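Local structure of glycerophosphodiester phosphodiesterase (3CH0) at residues 8-14 with 258-264; 16-20 with 264-268; 24-29 with 40-44; 92-98 with 109-114. The protein is a member of the glycerophosphoryl diester phosphodiesterase family, whose members are built on a TIM-barrel fold. All blocks are in the same frame, centred on the assembly; numbering follows the deposited sequence.

Contact 1. Residues 8-14 with 258-264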
# COMPACT_ATOMS: atom_id res chain seq x y z
N SER A 8 -0.15 11.36 -17.68
CA SER A 8 -0.89 11.14 -16.45
C SER A 8 -0.79 9.72 -15.90
O SER A 8 -1.60 9.39 -15.05
CB SER A 8 -2.37 11.50 -16.65
OG SER A 8 -2.48 12.84 -17.12
N PHE A 9 0.18 8.94 -16.36
CA PHE A 9 0.38 7.58 -15.85
C PHE A 9 0.82 7.62 -14.38
O PHE A 9 1.68 8.47 -14.01
CB PHE A 9 1.46 6.93 -16.70
CG PHE A 9 1.50 5.41 -16.57
CD1 PHE A 9 0.57 4.62 -17.21
CD2 PHE A 9 2.48 4.79 -15.81
CE1 PHE A 9 0.64 3.23 -17.12
CE2 PHE A 9 2.54 3.40 -15.73
CZ PHE A 9 1.65 2.63 -16.37
N ASP A 10 0.31 6.69 -13.58
CA ASP A 10 0.59 6.67 -12.14
C ASP A 10 1.63 5.60 -11.80
O ASP A 10 1.31 4.42 -11.76
CB ASP A 10 -0.72 6.42 -11.38
CG ASP A 10 -0.57 6.59 -9.91
OD1 ASP A 10 0.54 6.89 -9.43
OD2 ASP A 10 -1.61 6.44 -9.22
N ILE A 11 2.88 6.03 -11.61
CA ILE A 11 3.97 5.17 -11.16
C ILE A 11 3.92 5.13 -9.63
O ILE A 11 4.20 6.12 -8.99
CB ILE A 11 5.36 5.70 -11.60
CG1 ILE A 11 5.46 5.73 -13.12
CG2 ILE A 11 6.48 4.87 -11.01
CD1 ILE A 11 6.61 6.56 -13.64
N GLN A 12 3.57 3.96 -9.07
CA GLN A 12 3.42 3.76 -7.64
C GLN A 12 4.57 2.91 -7.10
O GLN A 12 4.79 1.78 -7.55
CB GLN A 12 2.10 3.10 -7.22
CG GLN A 12 0.89 3.79 -7.78
CD GLN A 12 -0.36 3.61 -6.91
OE1 GLN A 12 -0.31 2.92 -5.88
NE2 GLN A 12 -1.45 4.23 -7.31
N GLY A 13 5.27 3.43 -6.11
CA GLY A 13 6.30 2.65 -5.41
C GLY A 13 5.67 1.79 -4.34
O GLY A 13 5.12 2.30 -3.37
N HIS A 14 5.67 0.45 -4.56
CA HIS A 14 5.00 -0.51 -3.67
C HIS A 14 5.74 -0.53 -2.32
O HIS A 14 6.94 -0.86 -2.29
CB HIS A 14 5.01 -1.92 -4.31
CG HIS A 14 4.21 -2.96 -3.59
ND1 HIS A 14 4.74 -4.19 -3.24
CD2 HIS A 14 2.92 -2.97 -3.19
CE1 HIS A 14 3.78 -4.92 -2.67
NE2 HIS A 14 2.66 -4.21 -2.65
N VAL A 258 -3.55 0.11 -19.21
CA VAL A 258 -3.60 0.46 -17.80
C VAL A 258 -3.19 1.92 -17.55
O VAL A 258 -2.47 2.55 -18.32
CB VAL A 258 -2.75 -0.46 -16.92
CG1 VAL A 258 -3.20 -1.94 -17.09
CG2 VAL A 258 -1.24 -0.29 -17.11
N ASP A 259 -3.67 2.42 -16.40
CA ASP A 259 -3.47 3.80 -15.97
C ASP A 259 -2.35 4.05 -14.99
O ASP A 259 -2.03 5.19 -14.66
CB ASP A 259 -4.78 4.33 -15.37
CG ASP A 259 -5.94 4.21 -16.36
OD1 ASP A 259 -5.98 5.08 -17.25
OD2 ASP A 259 -6.71 3.24 -16.29
N GLY A 260 -1.72 2.96 -14.55
CA GLY A 260 -0.66 3.02 -13.57
C GLY A 260 -0.14 1.63 -13.30
O GLY A 260 -0.71 0.65 -13.73
N ILE A 261 0.89 1.62 -12.47
CA ILE A 261 1.55 0.37 -12.05
C ILE A 261 2.00 0.51 -10.62
O ILE A 261 2.56 1.53 -10.25
CB ILE A 261 2.80 0.07 -12.90
CG1 ILE A 261 2.35 -0.32 -14.31
CG2 ILE A 261 3.74 -1.04 -12.27
CD1 ILE A 261 1.83 -1.73 -14.48
N ILE A 262 1.72 -0.54 -9.84
CA ILE A 262 2.27 -0.71 -8.51
C ILE A 262 3.45 -1.70 -8.66
O ILE A 262 3.23 -2.84 -9.02
CB ILE A 262 1.17 -1.15 -7.51
CG1 ILE A 262 0.08 -0.09 -7.37
CG2 ILE A 262 1.82 -1.65 -6.14
CD1 ILE A 262 -1.23 -0.67 -6.93
N THR A 263 4.62 -1.25 -8.23
CA THR A 263 5.83 -2.04 -8.38
C THR A 263 6.81 -1.95 -7.22
O THR A 263 6.99 -0.88 -6.65
CB THR A 263 6.59 -1.61 -9.67
OG1 THR A 263 7.79 -2.41 -9.85
CG2 THR A 263 7.02 -0.13 -9.69
N ASP A 264 7.45 -3.08 -6.91
CA ASP A 264 8.52 -3.09 -5.91
C ASP A 264 9.80 -2.40 -6.41
O ASP A 264 10.67 -2.13 -5.61
CB ASP A 264 8.86 -4.54 -5.53
CG ASP A 264 7.78 -5.16 -4.70
OD1 ASP A 264 7.31 -4.48 -3.74
OD2 ASP A 264 7.40 -6.31 -4.99

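Contact 2. Residues 16-20 with 264-268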
# COMPACT_ATOMS: atom_id res chain seq x y z
N GLY A 16 6.72 1.88 -0.77
CA GLY A 16 7.79 2.86 -1.08
C GLY A 16 8.63 2.25 -2.18
O GLY A 16 8.58 2.68 -3.32
N CYS A 17 9.41 1.23 -1.87
CA CYS A 17 10.19 0.54 -2.89
C CYS A 17 10.79 -0.73 -2.31
O CYS A 17 11.99 -0.87 -2.19
CB CYS A 17 11.29 1.42 -3.53
SG CYS A 17 12.42 2.16 -2.36
N ARG A 18 9.95 -1.68 -1.98
CA ARG A 18 10.40 -2.95 -1.33
C ARG A 18 11.52 -3.68 -2.03
O ARG A 18 12.37 -4.32 -1.38
CB ARG A 18 9.22 -3.91 -1.12
CG ARG A 18 9.62 -5.32 -0.66
CD ARG A 18 8.36 -6.14 -0.33
NE ARG A 18 7.51 -6.34 -1.49
CZ ARG A 18 6.63 -7.34 -1.64
NH1 ARG A 18 6.44 -8.21 -0.67
NH2 ARG A 18 5.96 -7.46 -2.79
N GLY A 19 11.56 -3.63 -3.35
CA GLY A 19 12.65 -4.31 -4.07
C GLY A 19 14.02 -3.71 -3.76
O GLY A 19 15.05 -4.40 -3.91
N LEU A 20 14.05 -2.42 -3.39
CA LEU A 20 15.30 -1.69 -3.23
C LEU A 20 15.71 -1.51 -1.79
O LEU A 20 16.91 -1.52 -1.45
CB LEU A 20 15.15 -0.31 -3.84
CG LEU A 20 14.67 -0.28 -5.32
CD1 LEU A 20 14.55 1.18 -5.85
CD2 LEU A 20 15.55 -1.14 -6.24
N ASP A 264 7.45 -3.08 -6.91
CA ASP A 264 8.52 -3.09 -5.91
C ASP A 264 9.80 -2.40 -6.41
O ASP A 264 10.67 -2.13 -5.61
CB ASP A 264 8.86 -4.54 -5.53
CG ASP A 264 7.78 -5.16 -4.70
OD1 ASP A 264 7.31 -4.48 -3.74
OD2 ASP A 264 7.40 -6.31 -4.99
N TYR A 265 9.92 -2.24 -7.74
CA TYR A 265 11.10 -1.71 -8.40
C TYR A 265 10.77 -0.46 -9.23
O TYR A 265 10.83 -0.45 -10.49
CB TYR A 265 11.71 -2.82 -9.27
CG TYR A 265 12.19 -4.02 -8.52
CD1 TYR A 265 13.45 -4.01 -7.92
CD2 TYR A 265 11.41 -5.11 -8.40
CE1 TYR A 265 13.92 -5.12 -7.24
CE2 TYR A 265 11.83 -6.21 -7.67
CZ TYR A 265 13.10 -6.22 -7.13
OH TYR A 265 13.50 -7.33 -6.43
N PRO A 266 10.38 0.64 -8.55
CA PRO A 266 9.99 1.83 -9.29
C PRO A 266 11.16 2.42 -10.11
O PRO A 266 10.91 3.14 -11.07
CB PRO A 266 9.46 2.76 -8.21
CG PRO A 266 10.14 2.35 -6.95
CD PRO A 266 10.24 0.82 -7.10
N ASP A 267 12.39 2.07 -9.77
CA ASP A 267 13.56 2.41 -10.57
C ASP A 267 13.47 1.93 -12.05
O ASP A 267 14.12 2.52 -12.94
CB ASP A 267 14.85 1.90 -9.89
CG ASP A 267 14.86 0.41 -9.64
OD1 ASP A 267 13.85 -0.14 -9.20
OD2 ASP A 267 15.94 -0.21 -9.80
N LEU A 268 12.66 0.91 -12.31
CA LEU A 268 12.45 0.45 -13.70
C LEU A 268 12.02 1.59 -14.62
O LEU A 268 12.37 1.62 -15.79
CB LEU A 268 11.43 -0.70 -13.76
CG LEU A 268 11.94 -2.05 -13.20
CD1 LEU A 268 10.86 -3.06 -12.97
CD2 LEU A 268 13.03 -2.67 -14.09
O HOH W 1 15.46 -7.03 -4.50

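Contact 3. Residues 24-29 with 40-44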
# COMPACT_ATOMS: atom_id res chain seq x y z
N ASN A 24 8.09 -0.18 3.36
CA ASN A 24 7.23 0.59 4.25
C ASN A 24 8.04 1.37 5.33
O ASN A 24 7.51 1.68 6.39
CB ASN A 24 6.15 -0.29 4.89
CG ASN A 24 4.94 -0.51 3.99
OD1 ASN A 24 4.54 0.36 3.21
ND2 ASN A 24 4.35 -1.71 4.10
N THR A 25 9.25 1.79 4.95
CA THR A 25 10.11 2.56 5.85
C THR A 25 10.31 3.94 5.26
O THR A 25 10.20 4.19 4.06
CB THR A 25 11.47 1.86 6.04
OG1 THR A 25 12.16 1.80 4.79
CG2 THR A 25 11.29 0.47 6.66
N ILE A 26 10.65 4.85 6.16
CA ILE A 26 10.93 6.23 5.76
C ILE A 26 12.09 6.22 4.73
O ILE A 26 12.03 6.93 3.73
CB ILE A 26 11.30 7.11 6.95
CG1 ILE A 26 10.09 7.32 7.88
CG2 ILE A 26 11.90 8.47 6.49
CD1 ILE A 26 8.86 7.90 7.23
N ALA A 27 13.07 5.35 4.91
CA ALA A 27 14.13 5.26 3.88
C ALA A 27 13.54 4.90 2.51
O ALA A 27 13.88 5.52 1.50
CB ALA A 27 15.21 4.27 4.27
N ALA A 28 12.67 3.88 2.46
CA ALA A 28 12.07 3.50 1.20
C ALA A 28 11.23 4.60 0.59
O ALA A 28 11.24 4.84 -0.63
CB ALA A 28 11.19 2.18 1.37
N PHE A 29 10.44 5.28 1.43
CA PHE A 29 9.60 6.35 0.90
C PHE A 29 10.45 7.50 0.39
O PHE A 29 10.13 8.07 -0.63
CB PHE A 29 8.59 6.87 1.88
CG PHE A 29 7.62 5.80 2.32
CD1 PHE A 29 6.84 5.17 1.39
CD2 PHE A 29 7.51 5.42 3.65
CE1 PHE A 29 5.95 4.17 1.76
CE2 PHE A 29 6.62 4.40 4.03
CZ PHE A 29 5.88 3.79 3.05
N LEU A 40 3.36 7.26 -3.51
CA LEU A 40 3.88 6.33 -2.50
C LEU A 40 2.71 5.40 -2.16
O LEU A 40 1.66 5.88 -1.75
CB LEU A 40 4.30 7.08 -1.27
CG LEU A 40 5.35 8.21 -1.47
CD1 LEU A 40 5.62 8.92 -0.13
CD2 LEU A 40 6.63 7.60 -2.02
N GLU A 41 2.94 4.11 -2.30
CA GLU A 41 1.99 3.08 -1.95
C GLU A 41 2.43 2.43 -0.61
O GLU A 41 3.63 2.23 -0.35
CB GLU A 41 1.87 2.05 -3.07
CG GLU A 41 0.77 1.00 -2.90
CD GLU A 41 1.05 -0.07 -1.88
OE1 GLU A 41 2.22 -0.36 -1.49
OE2 GLU A 41 0.08 -0.74 -1.44
N PHE A 42 1.49 2.15 0.28
CA PHE A 42 1.87 1.67 1.60
C PHE A 42 0.64 1.13 2.30
O PHE A 42 -0.46 1.26 1.83
CB PHE A 42 2.50 2.79 2.45
CG PHE A 42 1.65 4.03 2.48
CD1 PHE A 42 1.76 4.99 1.49
CD2 PHE A 42 0.71 4.24 3.51
CE1 PHE A 42 0.95 6.08 1.46
CE2 PHE A 42 -0.14 5.33 3.49
CZ PHE A 42 -0.02 6.25 2.47
N ASP A 43 0.87 0.52 3.46
CA ASP A 43 -0.11 -0.26 4.21
C ASP A 43 -0.21 0.31 5.61
O ASP A 43 0.78 0.77 6.16
CB ASP A 43 0.42 -1.66 4.30
CG ASP A 43 0.77 -2.23 2.96
OD1 ASP A 43 -0.17 -2.38 2.16
OD2 ASP A 43 1.93 -2.62 2.68
N LEU A 44 -1.43 0.29 6.17
CA LEU A 44 -1.71 0.88 7.46
C LEU A 44 -2.40 -0.08 8.40
O LEU A 44 -3.34 -0.82 8.02
CB LEU A 44 -2.58 2.13 7.33
CG LEU A 44 -2.10 3.21 6.35
CD1 LEU A 44 -3.12 4.32 6.09
CD2 LEU A 44 -0.79 3.81 6.88

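Contact 4. Residues 92-98 with 109-114. With EDO (1,2-ethanediol), chain G.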
# COMPACT_ATOMS: atom_id res chain seq x y z
N LYS A 92 8.21 0.74 17.87
CA LYS A 92 9.26 1.56 17.22
C LYS A 92 10.70 1.10 17.58
O LYS A 92 11.68 1.58 16.99
CB LYS A 92 9.05 3.05 17.52
CG LYS A 92 9.51 3.51 18.88
CD LYS A 92 9.23 5.00 19.09
CE LYS A 92 9.94 5.51 20.35
NZ LYS A 92 9.77 6.98 20.56
N GLU A 93 10.80 0.17 18.50
CA GLU A 93 12.10 -0.37 18.90
C GLU A 93 12.59 -1.58 18.14
O GLU A 93 13.71 -2.03 18.37
CB GLU A 93 12.09 -0.67 20.40
CG GLU A 93 11.86 0.58 21.25
CD GLU A 93 12.91 1.71 21.02
OE1 GLU A 93 14.08 1.38 20.71
OE2 GLU A 93 12.56 2.90 21.15
N ILE A 94 11.80 -2.07 17.18
CA ILE A 94 12.03 -3.36 16.57
C ILE A 94 12.51 -3.15 15.12
O ILE A 94 11.83 -2.47 14.30
CB ILE A 94 10.74 -4.20 16.60
CG1 ILE A 94 10.35 -4.52 18.07
CG2 ILE A 94 10.91 -5.47 15.82
CD1 ILE A 94 8.93 -5.03 18.32
N ASP A 95 13.69 -3.67 14.81
CA ASP A 95 14.21 -3.53 13.49
C ASP A 95 13.46 -4.36 12.47
O ASP A 95 13.21 -5.57 12.70
CB ASP A 95 15.68 -3.94 13.47
CG ASP A 95 16.29 -3.74 12.11
OD1 ASP A 95 16.81 -2.60 11.85
OD2 ASP A 95 16.24 -4.65 11.28
N VAL A 96 13.12 -3.71 11.35
CA VAL A 96 12.52 -4.37 10.18
C VAL A 96 13.27 -4.08 8.89
O VAL A 96 12.68 -3.99 7.80
CB VAL A 96 11.04 -3.97 10.08
CG1 VAL A 96 10.25 -4.59 11.27
CG2 VAL A 96 10.89 -2.47 9.94
N GLY A 97 14.60 -3.94 8.99
CA GLY A 97 15.38 -3.70 7.80
C GLY A 97 16.66 -4.49 7.57
O GLY A 97 17.16 -4.62 6.44
N MSE A 98 17.21 -5.01 8.67
CA MSE A 98 18.50 -5.71 8.56
C MSE A 98 18.44 -7.18 8.21
O MSE A 98 19.45 -7.78 7.81
CB MSE A 98 19.26 -5.57 9.89
CG MSE A 98 19.72 -4.19 10.17
SE MSE A 98 21.01 -3.47 8.83
CE MSE A 98 22.44 -4.82 9.00
N LYS A 109 20.29 -3.60 2.95
CA LYS A 109 20.14 -3.81 4.36
C LYS A 109 20.61 -2.61 5.12
O LYS A 109 21.80 -2.28 5.11
CB LYS A 109 20.91 -5.08 4.81
CG LYS A 109 20.52 -6.34 4.15
CD LYS A 109 19.12 -6.81 4.59
CE LYS A 109 18.03 -6.28 3.67
NZ LYS A 109 16.71 -6.37 4.28
N VAL A 110 19.65 -1.96 5.79
CA VAL A 110 19.85 -0.77 6.61
C VAL A 110 18.94 -0.86 7.83
O VAL A 110 17.86 -1.49 7.78
CB VAL A 110 19.54 0.55 5.86
CG1 VAL A 110 20.55 0.80 4.69
CG2 VAL A 110 18.09 0.56 5.33
N PRO A 111 19.39 -0.32 8.96
CA PRO A 111 18.53 -0.26 10.15
C PRO A 111 17.25 0.52 9.82
O PRO A 111 17.31 1.59 9.20
CB PRO A 111 19.37 0.51 11.19
CG PRO A 111 20.79 0.30 10.71
CD PRO A 111 20.72 0.30 9.20
N ALA A 112 16.08 -0.06 10.18
CA ALA A 112 14.83 0.63 9.97
C ALA A 112 13.81 0.15 10.93
O ALA A 112 13.91 -0.99 11.39
CB ALA A 112 14.36 0.39 8.53
N VAL A 113 12.85 1.01 11.23
CA VAL A 113 11.73 0.64 12.06
C VAL A 113 10.44 0.96 11.34
O VAL A 113 10.44 1.64 10.34
CB VAL A 113 11.80 1.30 13.46
CG1 VAL A 113 13.17 0.93 14.12
CG2 VAL A 113 11.59 2.84 13.36
N LYS A 114 9.33 0.43 11.87
CA LYS A 114 8.01 0.79 11.34
C LYS A 114 7.62 2.17 11.79
O LYS A 114 7.52 2.43 13.02
CB LYS A 114 6.96 -0.21 11.86
CG LYS A 114 7.21 -1.63 11.42
CD LYS A 114 6.08 -2.57 11.86
CE LYS A 114 6.24 -3.98 11.38
NZ LYS A 114 5.97 -4.22 9.96
C1 EDO G . 16.07 -4.28 17.37
O1 EDO G . 14.97 -5.18 17.08
C2 EDO G . 16.90 -4.69 18.60
O2 EDO G . 17.71 -3.59 19.10
O HOH W 2 9.39 -1.40 14.04

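Contact 1. Residues 8-14 with 258-264
H14 ND1 donates to D264 OD1 across only 2.6 Å, a short His-carboxylate hydrogen bond, just beyond the ends of the two parallel strands where the TIM barrel closes on itself. Strand 10-13, the first of the barrel, runs at 12° to strand 260-263, the last. D10 to G13 pair in order with G260 to T263, and the backbone bonds pass through D10, Q12 and H14; the last, H14 N to T263 O, spans 2.8 Å. With CG anti to the backbone N (chi1 -173°), the imidazole comes alongside the D264 side chain. OD1 lies in the ring plane but is met from above the carboxylate plane, and H14 CD2 meets I262 CG2 at 3.4 Å. H14 NE2 bonds a citric acid molecule. The Q12 amide runs alongside I262; its NE2 reaches D10 OD2 over 2.9 Å, its OE1 accepts from N134 ND2, and D10 OD1 is hydrogen-bonded to T39 OG1. At the other end the F9 ring lies with one face over G260, whose CA is 3.8 Å from the ring centroid in a CH-pi contact. V258 O sits at that ring's edge, and F9 CZ meets I261 CG1 at 3.7 Å.

Contact 2. Residues 16-20 with 264-268
D264 OD1 accepts R18 NE at 2.9 Å while also serving the imidazole of H14, so two N-H groups grip one oxygen. The other oxygen is held as well: R18 NH2 reaches D264 OD2 over 2.9 Å, on the syn side, and N245 ND2 is a second donor to it. This is a side-on, two-nitrogen salt bridge, but not a coplanar one, since guanidinium and carboxylate planes stand 60° apart. The arginine chain is extended up to CD and then bends (chi3 63°), which turns NE and NH2 together to the carboxylate; NH1 bonds a glycerol molecule. The backbone repeats the attachment, G19 N donating to D264 O over 2.9 Å. G19 CA then lies over one face of the Y265 ring, 3.8 Å from its centroid in a CH-pi contact. A water joins the two residues, 2.7 Å from G19 O and 2.8 Å from Y265 OH. Beside this, C17 CB packs on P266 CG at 3.7 Å. The loops following the first and last barrel strands are thereby tied together. With four N-H donors on its two oxygens, the D264 carboxylate probably rotates little, and the H14 ring orientation is tied to it.

Contact 3. Residues 24-29 with 40-44
E41 O lies at the edge of the F29 ring, in its plane, 3.7 Å from F29 CE1. Nearly perpendicular to that ring, with planes 87° apart, is the F42 ring, the two centroids being 5.9 Å from each other. What F42 offers F29 is its root, CB, which approaches F29 CZ to 3.6 Å. The reason is the first torsion of F42 (chi1 51°), which sets CG between the backbone N and the carbonyl carbon and leads the ring away from the helix; L44 CD2 then meets the F42 ring at its edge. L40 completes the apolar layer, its CD1 4.1 Å from F29 CB. These groups join helix 26-35 to strand 39-46 within a beta-alpha-beta unit of the TIM barrel, and L120 of helix 117-127 touches F29, L40 and F42 together. T25 is the N-cap residue of helix 26-35, its OG1 accepting from A28 N at 3.2 Å. Just ahead of the helix, N24 ND2 donates to D43 OD2 over 2.9 Å. That bond is nearly straight (170°), lies in the amide plane and uses the anti lone pair, although amide and carboxylate planes are almost perpendicular. The amide's other end, OD1, rests 3.3 Å from F42 CB and is buried without a polar partner. The ND2 bond therefore probably sets which way round the N24 amide sits and helps hold the D43 carboxylate, which R15 NE also meets in a long, weak ion pair, at the cost of burying OD1 against carbon.

Contact 4. Residues 92-98 with 109-114
The D95 side chain leaves its backbone with CG anti to N (chi1 -177°), and its carboxylate comes close to A112. Its CB is 3.9 Å from O1 of a 1,2-ethanediol molecule, the same atom that accepts from D95 N. CG passes A112 O, and OD1 accepts from A112 N at 3.1 Å, with the donor 40° above the carboxylate plane. OD2 turns back on its own chain: M98 N reaches it at 2.8 Å on the syn lone pair, and G97 N at 2.9 Å from above that plane. V96 N in turn donates to A112 O at 2.8 Å, so A112 is held through both N and O. The bent chain of K109 brings NZ to G97 O over 2.8 Å; Q107 and K99 also accept from that ammonium group. M98, present as selenomethionine, rests SE 3.5 Å from P111 N. A water bridges I94 O and K114 N. Two irregular segments of the connection between helices 88-91 and 117-127 are joined by one backbone bond and two from side chains to backbone, with the D95 carboxylate as organiser: an Asx turn, and the Asx motif one residue longer, on the periphery of the TIM barrel.

Contacts 1 and 2 share D264, their centres 11 Å apart: the strands of the first continue into the loops of the second. Contact 3 sits on the next strand of the same sheet, where G13 O and E41 N are 3.0 Å apart, probably a hydrogen bond; G16 N and E41 O, 3.1 Å apart, probably link contacts 2 and 3. The side chains of H14 and E41 come within about 3 Å of a citric acid and that of R18 likewise of a glycerol, probably from the crystallisation liquor but consistent with a pocket. Contact 4 lies about 26 Å from contact 1 between centres, but touches contact 3 through T25 CG2 and A112 CB, 3.6 Å apart.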